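Local coordinates for protein decapping nuclease RAI1 (Scheffersomyces stipitis, PDB 5BTO) that hydrolyses the NAD cap of RNAs, removing the whole NAD moiety from the 5' end, and binds and stimulates the exoribonuclease RAT1, at residues A[146-151]-A[359-364]; A[131-136]-A[153-158]; A[8-13]-A[348-353]. All coordinates share one frame; numbering follows the deposited sequence.

Overall arrangement
All three contacts lie on or beside one large mixed sheet of the PD-(D/E)XK nuclease fold. Neighbouring strands run 9-12, 370-375, 359-365, 132-139 and 142-147. Contacts 1 and 2 have centres about 7 Å apart and share helix 149-166, whose first turn meets 359-364 and from which R155 reaches 131-136. Contact 3 ties strand 9-12, outermost in the sheet within this chain, to the end of helix 333-350, its centre about 14 Å from contact 1 and 20 Å from contact 2. Along the chain the segments come as 8-13, 131-136, 146-151, 153-158, 348-353 and 359-364, so contact 2 is local and nested inside contact 3, while contacts 1 and 3 join distant parts of the sequence.

Contact 1 (A[146-151]-A[359-364]); sequences NSDEEI and AYRVSF
D148 meets R361 through OD1, which lies 3.5 Å from R361 NH2 in a long salt bridge. The two side chains cross at about a right angle, and the carboxylate plane is turned 52° from the guanidinium plane. CG of D148 stands anti to the backbone N (chi1 -175°), which carries the carboxylate toward the strand. N135 serves both charges: its ND2 bonds to D148 OD1 and its OD1 to R361 NH2, a fitting role for an amide with a donor and an acceptor. D148 is also the N-cap of helix 149-166, which comes soon after strand 142-147. Strand 359-365 lies two places further across the sheet, with 132-139 between them, and the long arginine spans that gap. Next comes E150, whose link to R361 is indirect: a water donates to its OE2 and accepts from R361 NH2 at 2.8 Å, in the guanidinium plane. I151 then supplies the apolar element, laying CD1 over one guanidinium face, 3.4 Å from R361 NH1. R361 itself bends at chi2 and chi3, bringing its planar end to D148 and under the I151 methyl, while R374 puts a like charge near NH1.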
loop_
_atom_site.group_PDB
_atom_site.type_symbol
_atom_site.label_atom_id
_atom_site.label_comp_id
_atom_site.label_asym_id
_atom_site.label_seq_id
_atom_site.Cartn_x
_atom_site.Cartn_y
_atom_site.Cartn_z
ATOM N N ASN A 146 -5.210 18.992 11.781
ATOM C CA ASN A 146 -5.243 20.257 11.046
ATOM C C ASN A 146 -4.062 20.372 10.108
ATOM O O ASN A 146 -3.092 19.628 10.227
ATOM C CB ASN A 146 -5.252 21.476 11.981
ATOM C CG ASN A 146 -5.728 22.752 11.267
ATOM O OD1 ASN A 146 -6.336 22.689 10.194
ATOM N ND2 ASN A 146 -5.449 23.902 11.853
ATOM N N SER A 147 -4.138 21.312 9.176
ATOM C CA SER A 147 -2.966 21.668 8.389
ATOM C C SER A 147 -1.954 22.369 9.289
ATOM O O SER A 147 -2.294 22.859 10.373
ATOM C CB SER A 147 -3.361 22.600 7.244
ATOM O OG SER A 147 -4.116 23.702 7.727
ATOM N N ASP A 148 -0.707 22.422 8.838
ATOM C CA ASP A 148 0.329 23.098 9.600
ATOM C C ASP A 148 0.486 24.549 9.151
ATOM O O ASP A 148 0.729 24.827 7.976
ATOM C CB ASP A 148 1.651 22.352 9.466
ATOM C CG ASP A 148 2.738 22.940 10.343
ATOM O OD1 ASP A 148 2.734 22.681 11.564
ATOM O OD2 ASP A 148 3.605 23.655 9.809
ATOM N N GLU A 149 0.357 25.470 10.100
ATOM C CA GLU A 149 0.357 26.897 9.796
ATOM C C GLU A 149 1.587 27.344 9.008
ATOM O O GLU A 149 1.466 27.992 7.968
ATOM C CB GLU A 149 0.230 27.710 11.089
ATOM C CG GLU A 149 0.088 29.200 10.872
ATOM C CD GLU A 149 -0.291 29.937 12.142
ATOM O OE1 GLU A 149 -0.773 29.284 13.091
ATOM O OE2 GLU A 149 -0.105 31.169 12.191
ATOM N N GLU A 150 2.768 26.994 9.503
ATOM C CA GLU A 150 4.009 27.436 8.875
ATOM C C GLU A 150 4.152 26.849 7.468
ATOM O O GLU A 150 4.476 27.562 6.521
ATOM C CB GLU A 150 5.217 27.068 9.745
ATOM C CG GLU A 150 5.614 25.608 9.628
ATOM C CD GLU A 150 6.430 25.111 10.799
ATOM O OE1 GLU A 150 7.166 25.919 11.410
ATOM O OE2 GLU A 150 6.330 23.903 11.103
ATOM N N ILE A 151 3.891 25.553 7.331
ATOM C CA ILE A 151 4.011 24.898 6.033
ATOM C C ILE A 151 3.040 25.509 5.030
ATOM O O ILE A 151 3.405 25.772 3.880
ATOM C CB ILE A 151 3.805 23.372 6.139
ATOM C CG1 ILE A 151 5.010 22.730 6.836
ATOM C CG2 ILE A 151 3.583 22.763 4.754
ATOM C CD1 ILE A 151 4.895 21.225 7.024
ATOM N N ALA A 359 2.956 14.016 19.201
ATOM C CA ALA A 359 2.197 14.548 18.071
ATOM C C ALA A 359 2.779 13.952 16.797
ATOM O O ALA A 359 3.937 13.515 16.788
ATOM C CB ALA A 359 2.290 16.053 18.032
ATOM N N TYR A 360 1.991 13.950 15.726
ATOM C CA TYR A 360 2.389 13.294 14.483
ATOM C C TYR A 360 2.207 14.193 13.251
ATOM O O TYR A 360 1.390 15.125 13.247
ATOM C CB TYR A 360 1.607 11.977 14.300
ATOM C CG TYR A 360 1.963 10.929 15.330
ATOM C CD1 TYR A 360 1.366 10.914 16.593
ATOM C CD2 TYR A 360 2.923 9.961 15.051
ATOM C CE1 TYR A 360 1.733 9.952 17.551
ATOM C CE2 TYR A 360 3.277 9.010 15.988
ATOM C CZ TYR A 360 2.677 9.002 17.231
ATOM O OH TYR A 360 3.070 8.041 18.150
ATOM N N ARG A 361 3.005 13.913 12.222
ATOM C CA ARG A 361 2.899 14.568 10.923
ATOM C C ARG A 361 2.545 13.524 9.875
ATOM O O ARG A 361 3.264 12.538 9.697
ATOM C CB ARG A 361 4.222 15.254 10.562
ATOM C CG ARG A 361 4.361 15.694 9.103
ATOM C CD ARG A 361 3.394 16.840 8.747
ATOM N NE ARG A 361 3.437 17.924 9.730
ATOM C CZ ARG A 361 4.466 18.748 9.908
ATOM N NH1 ARG A 361 5.566 18.620 9.176
ATOM N NH2 ARG A 361 4.406 19.696 10.835
ATOM N N VAL A 362 1.415 13.731 9.203
ATOM C CA VAL A 362 1.021 12.905 8.068
ATOM C C VAL A 362 1.405 13.678 6.819
ATOM O O VAL A 362 1.033 14.840 6.667
ATOM C CB VAL A 362 -0.505 12.633 8.059
ATOM C CG1 VAL A 362 -0.914 11.869 6.797
ATOM C CG2 VAL A 362 -0.918 11.871 9.302
ATOM N N SER A 363 2.170 13.049 5.929
ATOM C CA SER A 363 2.671 13.770 4.768
ATOM C C SER A 363 2.604 12.932 3.505
ATOM O O SER A 363 2.975 11.753 3.496
ATOM C CB SER A 363 4.125 14.213 5.007
ATOM O OG SER A 363 4.627 14.936 3.896
ATOM N N PHE A 364 2.129 13.547 2.432
ATOM C CA PHE A 364 2.312 12.976 1.111
ATOM C C PHE A 364 3.292 13.834 0.337
ATOM O O PHE A 364 3.087 15.041 0.177
ATOM C CB PHE A 364 0.994 12.863 0.338
ATOM C CG PHE A 364 1.190 12.451 -1.099
ATOM C CD1 PHE A 364 1.568 11.160 -1.409
ATOM C CD2 PHE A 364 1.001 13.355 -2.133
ATOM C CE1 PHE A 364 1.769 10.775 -2.732
ATOM C CE2 PHE A 364 1.190 12.979 -3.449
ATOM C CZ PHE A 364 1.570 11.688 -3.756
HETATM O O HOH W 1 6.485 21.487 11.600
#

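Contact 2 (A[131-136]-A[153-158]); sequences PVDLNV and LARRKE
D133 OD2 is gripped by both terminal nitrogens of R155: NH1 donates to it over 2.8 Å and NH2 over 2.9 Å. This end-on, two-to-one salt bridge joins the first strand of a beta-hairpin, 132-139 with 142-147, to helix 149-166, which follows the hairpin in the chain. The oxygen sits in the guanidinium plane between the two nitrogens, where one N-H of each points roughly at it; sharing one atom bends both bonds, with N-H...O angles of 147° and 140°. Seen from the acid, the two donors differ. NH1 uses the anti lone pair of OD2, whereas NH2 approaches on the syn side, 32° out of the carboxylate plane. The other oxygen, OD1, is hydrogen-bonded to S363 on the adjoining strand, so the carboxylate is held through both oxygens, and its rotation is probably restricted. An arginine suits the helix side because its chain can bridge a wide gap: the nearest CA atoms, of P131 and R155, are 9.5 Å apart. Its CG is anti to the backbone N, which sends the chain out from the helix, and a bend at chi3 turns the flat end to meet the acid. P131, just before the strand, offers a rigid apolar surface: its CB sits 3.6 Å above one guanidinium face, displaced from the group's centre, and its CG lies 3.8 Å from R155 NE.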
loop_
_atom_site.group_PDB
_atom_site.type_symbol
_atom_site.label_atom_id
_atom_site.label_comp_id
_atom_site.label_asym_id
_atom_site.label_seq_id
_atom_site.Cartn_x
_atom_site.Cartn_y
_atom_site.Cartn_z
ATOM N N PRO A 131 1.042 18.167 -2.829
ATOM C CA PRO A 131 1.506 17.759 -1.498
ATOM C C PRO A 131 0.398 17.812 -0.455
ATOM O O PRO A 131 -0.563 18.575 -0.596
ATOM C CB PRO A 131 2.577 18.802 -1.163
ATOM C CG PRO A 131 2.197 20.004 -1.983
ATOM C CD PRO A 131 1.635 19.444 -3.261
ATOM N N VAL A 132 0.527 16.982 0.575
ATOM C CA VAL A 132 -0.366 17.020 1.727
ATOM C C VAL A 132 0.484 17.005 2.985
ATOM O O VAL A 132 1.413 16.204 3.110
ATOM C CB VAL A 132 -1.327 15.815 1.761
ATOM C CG1 VAL A 132 -2.229 15.877 2.997
ATOM C CG2 VAL A 132 -2.176 15.768 0.501
ATOM N N ASP A 133 0.188 17.904 3.916
ATOM C CA ASP A 133 0.859 17.887 5.215
ATOM C C ASP A 133 -0.142 18.181 6.323
ATOM O O ASP A 133 -0.750 19.253 6.353
ATOM C CB ASP A 133 2.018 18.883 5.251
ATOM C CG ASP A 133 3.193 18.427 4.413
ATOM O OD1 ASP A 133 3.991 17.590 4.897
ATOM O OD2 ASP A 133 3.321 18.900 3.266
ATOM N N LEU A 134 -0.327 17.217 7.218
ATOM C CA LEU A 134 -1.288 17.365 8.301
ATOM C C LEU A 134 -0.651 17.091 9.645
ATOM O O LEU A 134 0.180 16.193 9.776
ATOM C CB LEU A 134 -2.457 16.408 8.108
ATOM C CG LEU A 134 -3.188 16.445 6.762
ATOM C CD1 LEU A 134 -4.140 15.266 6.663
ATOM C CD2 LEU A 134 -3.931 17.775 6.600
ATOM N N ASN A 135 -1.037 17.874 10.647
ATOM C CA ASN A 135 -0.634 17.606 12.024
ATOM C C ASN A 135 -1.740 16.809 12.694
ATOM O O ASN A 135 -2.921 17.100 12.500
ATOM C CB ASN A 135 -0.402 18.903 12.791
ATOM C CG ASN A 135 0.802 19.666 12.299
ATOM O OD1 ASN A 135 1.771 19.076 11.822
ATOM N ND2 ASN A 135 0.755 20.987 12.417
ATOM N N VAL A 136 -1.364 15.796 13.467
ATOM C CA VAL A 136 -2.335 14.952 14.136
ATOM C C VAL A 136 -1.911 14.756 15.572
ATOM O O VAL A 136 -0.745 14.493 15.851
ATOM C CB VAL A 136 -2.436 13.562 13.482
ATOM C CG1 VAL A 136 -3.529 12.747 14.148
ATOM C CG2 VAL A 136 -2.668 13.681 11.983
ATOM N N LEU A 153 1.778 28.549 5.083
ATOM C CA LEU A 153 2.227 29.901 4.769
ATOM C C LEU A 153 3.321 29.869 3.715
ATOM O O LEU A 153 3.269 30.594 2.722
ATOM C CB LEU A 153 2.735 30.605 6.028
ATOM C CG LEU A 153 1.669 31.179 6.965
ATOM C CD1 LEU A 153 2.289 31.671 8.271
ATOM C CD2 LEU A 153 0.907 32.299 6.275
ATOM N N ALA A 154 4.313 29.016 3.937
ATOM C CA ALA A 154 5.440 28.909 3.024
ATOM C C ALA A 154 4.998 28.405 1.656
ATOM O O ALA A 154 5.535 28.820 0.629
ATOM C CB ALA A 154 6.507 27.996 3.607
ATOM N N ARG A 155 4.010 27.516 1.653
ATOM C CA ARG A 155 3.574 26.851 0.431
ATOM C C ARG A 155 2.839 27.793 -0.524
ATOM O O ARG A 155 3.096 27.789 -1.728
ATOM C CB ARG A 155 2.700 25.648 0.781
ATOM C CG ARG A 155 2.447 24.684 -0.365
ATOM C CD ARG A 155 2.141 23.287 0.165
ATOM N NE ARG A 155 3.355 22.569 0.555
ATOM C CZ ARG A 155 3.374 21.461 1.294
ATOM N NH1 ARG A 155 2.239 20.926 1.753
ATOM N NH2 ARG A 155 4.534 20.890 1.581
ATOM N N ARG A 156 1.933 28.603 0.010
ATOM C CA ARG A 156 1.181 29.531 -0.830
ATOM C C ARG A 156 2.090 30.605 -1.426
ATOM O O ARG A 156 1.944 30.978 -2.590
ATOM C CB ARG A 156 0.022 30.163 -0.055
ATOM C CG ARG A 156 -1.077 29.178 0.330
ATOM C CD ARG A 156 -2.324 29.900 0.817
ATOM N NE ARG A 156 -2.804 29.379 2.093
ATOM C CZ ARG A 156 -3.798 28.504 2.224
ATOM N NH1 ARG A 156 -4.431 28.046 1.152
ATOM N NH2 ARG A 156 -4.162 28.087 3.432
ATOM N N LYS A 157 3.030 31.094 -0.624
ATOM C CA LYS A 157 3.993 32.082 -1.095
ATOM C C LYS A 157 4.903 31.471 -2.153
ATOM O O LYS A 157 5.194 32.096 -3.174
ATOM C CB LYS A 157 4.821 32.622 0.071
ATOM C CG LYS A 157 5.773 33.737 -0.315
ATOM C CD LYS A 157 5.036 34.869 -1.019
ATOM C CE LYS A 157 5.994 35.979 -1.427
ATOM N NZ LYS A 157 7.118 35.469 -2.267
ATOM N N GLU A 158 5.351 30.243 -1.901
ATOM C CA GLU A 158 6.151 29.503 -2.868
ATOM C C GLU A 158 5.410 29.410 -4.197
ATOM O O GLU A 158 5.976 29.682 -5.254
ATOM C CB GLU A 158 6.470 28.100 -2.346
ATOM C CG GLU A 158 7.297 27.252 -3.302
ATOM C CD GLU A 158 7.455 25.811 -2.834
ATOM O OE1 GLU A 158 6.764 25.410 -1.871
ATOM O OE2 GLU A 158 8.272 25.079 -3.431
#

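Contact 3 (A[8-13]-A[348-353]); sequences MMKTLS and LQEIPR
Strand 9-12 passes the C-terminal end of helix 333-350 with its nearest CA atoms, those of K10 and E350, 8.7 Å apart, and the gap is crossed by side chains. K10 NZ donates to E350 OE1 at 2.7 Å as part of a salt bridge, meeting the oxygen almost in line with its C-O bond. The lysine is extended beyond CG, giving it the reach to come across from the strand. Its methylenes run past the acid too: both K10 CD and CE lie 3.4 Å from E350 OE1. E350, in contrast, folds at chi2 (-60°), which brings its carboxylate back to meet the end of the lysine. A water completes the link, accepting from K10 NZ at 2.7 Å and donating to E350 O at 2.8 Å. Since I351 is the first residue to leave helical angles, that carbonyl belongs to the last residue of the helix. Strand 9-12 is an outermost strand of the large mixed sheet within this chain, paired antiparallel with 370-375, while L12 packs on W339, V343 and W346 of the same helix. Further along, T11, L12 and S13 touch the second subunit. The chemistry is that of a salt bridge at the surface: a lysine and a glutamate tolerate solvent, and the ammonium, close to a helix C-terminus as well as to a carboxylate, is probably favoured in its charged form.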
loop_
_atom_site.group_PDB
_atom_site.type_symbol
_atom_site.label_atom_id
_atom_site.label_comp_id
_atom_site.label_asym_id
_atom_site.label_seq_id
_atom_site.Cartn_x
_atom_site.Cartn_y
_atom_site.Cartn_z
ATOM N N MET A 8 11.532 7.097 13.265
ATOM C CA MET A 8 10.330 7.717 13.805
ATOM C C MET A 8 9.265 7.944 12.753
ATOM O O MET A 8 8.359 8.735 12.976
ATOM C CB MET A 8 10.670 9.022 14.532
ATOM C CG MET A 8 11.582 8.793 15.734
ATOM S SD MET A 8 11.890 10.270 16.702
ATOM C CE MET A 8 10.312 10.496 17.523
ATOM N N MET A 9 9.365 7.224 11.631
ATOM C CA MET A 9 8.411 7.356 10.516
ATOM C C MET A 9 7.889 5.997 10.017
ATOM O O MET A 9 8.643 5.019 9.973
ATOM C CB MET A 9 9.079 8.113 9.365
ATOM C CG MET A 9 8.191 8.388 8.173
ATOM S SD MET A 9 9.071 9.403 6.973
ATOM C CE MET A 9 10.124 10.368 8.072
ATOM N N LYS A 10 6.599 5.942 9.673
ATOM C CA LYS A 10 5.937 4.765 9.088
ATOM C C LYS A 10 5.358 5.122 7.713
ATOM O O LYS A 10 5.005 6.261 7.476
ATOM C CB LYS A 10 4.780 4.298 9.982
ATOM C CG LYS A 10 5.198 3.874 11.385
ATOM C CD LYS A 10 3.995 3.537 12.262
ATOM C CE LYS A 10 4.409 3.123 13.675
ATOM N NZ LYS A 10 3.230 2.960 14.586
ATOM N N THR A 11 5.231 4.142 6.826
ATOM C CA THR A 11 4.788 4.407 5.452
ATOM C C THR A 11 3.544 3.610 5.104
ATOM O O THR A 11 3.428 2.440 5.448
ATOM C CB THR A 11 5.905 4.080 4.420
ATOM O OG1 THR A 11 7.042 4.912 4.675
ATOM C CG2 THR A 11 5.414 4.312 2.993
ATOM N N LEU A 12 2.596 4.263 4.428
ATOM C CA LEU A 12 1.406 3.595 3.927
ATOM C C LEU A 12 1.488 3.513 2.404
ATOM O O LEU A 12 1.713 4.522 1.746
ATOM C CB LEU A 12 0.141 4.377 4.339
ATOM C CG LEU A 12 -1.188 3.789 3.859
ATOM C CD1 LEU A 12 -1.512 2.456 4.528
ATOM C CD2 LEU A 12 -2.342 4.784 4.079
ATOM N N SER A 13 1.322 2.313 1.853
ATOM C CA SER A 13 1.313 2.129 0.399
ATOM C C SER A 13 0.201 2.936 -0.249
ATOM O O SER A 13 -0.931 2.913 0.225
ATOM C CB SER A 13 1.072 0.674 0.023
ATOM O OG SER A 13 0.979 0.560 -1.394
ATOM N N LEU A 348 -5.871 5.582 12.676
ATOM C CA LEU A 348 -6.420 5.160 13.963
ATOM C C LEU A 348 -5.681 3.950 14.552
ATOM O O LEU A 348 -5.587 3.817 15.767
ATOM C CB LEU A 348 -7.928 4.915 13.871
ATOM C CG LEU A 348 -8.736 6.207 13.722
ATOM C CD1 LEU A 348 -10.205 5.915 13.409
ATOM C CD2 LEU A 348 -8.612 7.087 14.956
ATOM N N GLN A 349 -5.158 3.082 13.686
ATOM C CA GLN A 349 -4.395 1.915 14.123
ATOM C C GLN A 349 -2.988 2.271 14.598
ATOM O O GLN A 349 -2.460 1.651 15.532
ATOM C CB GLN A 349 -4.290 0.885 12.997
ATOM C CG GLN A 349 -5.542 0.056 12.763
ATOM C CD GLN A 349 -5.352 -0.982 11.664
ATOM O OE1 GLN A 349 -4.233 -1.208 11.201
ATOM N NE2 GLN A 349 -6.446 -1.618 11.243
ATOM N N GLU A 350 -2.383 3.272 13.965
ATOM C CA GLU A 350 -0.962 3.564 14.179
ATOM C C GLU A 350 -0.662 4.661 15.206
ATOM O O GLU A 350 0.460 4.750 15.708
ATOM C CB GLU A 350 -0.285 3.900 12.845
ATOM C CG GLU A 350 -0.326 2.764 11.836
ATOM C CD GLU A 350 0.372 1.518 12.347
ATOM O OE1 GLU A 350 1.347 1.647 13.120
ATOM O OE2 GLU A 350 -0.062 0.407 11.987
ATOM N N ILE A 351 -1.652 5.484 15.529
ATOM C CA ILE A 351 -1.450 6.545 16.510
ATOM C C ILE A 351 -2.111 6.144 17.824
ATOM O O ILE A 351 -3.323 6.068 17.893
ATOM C CB ILE A 351 -2.044 7.889 16.014
ATOM C CG1 ILE A 351 -1.363 8.325 14.713
ATOM C CG2 ILE A 351 -1.908 8.973 17.081
ATOM C CD1 ILE A 351 -1.964 9.557 14.075
ATOM N N PRO A 352 -1.309 5.851 18.866
ATOM C CA PRO A 352 -1.884 5.435 20.154
ATOM C C PRO A 352 -2.870 6.467 20.689
ATOM O O PRO A 352 -2.518 7.634 20.837
ATOM C CB PRO A 352 -0.659 5.327 21.072
ATOM C CG PRO A 352 0.474 5.055 20.148
ATOM C CD PRO A 352 0.162 5.821 18.875
ATOM N N ARG A 353 -4.096 6.043 20.973
ATOM C CA ARG A 353 -5.145 7.001 21.284
ATOM C C ARG A 353 -4.990 7.602 22.665
ATOM O O ARG A 353 -5.438 8.720 22.909
ATOM C CB ARG A 353 -6.534 6.373 21.166
ATOM C CG ARG A 353 -7.648 7.407 21.091
ATOM C CD ARG A 353 -7.870 7.893 19.656
ATOM N NE ARG A 353 -8.354 6.801 18.824
ATOM C CZ ARG A 353 -9.637 6.494 18.672
ATOM N NH1 ARG A 353 -10.578 7.209 19.288
ATOM N NH2 ARG A 353 -9.980 5.466 17.912
HETATM O O HOH W 2 3.008 5.657 14.864
#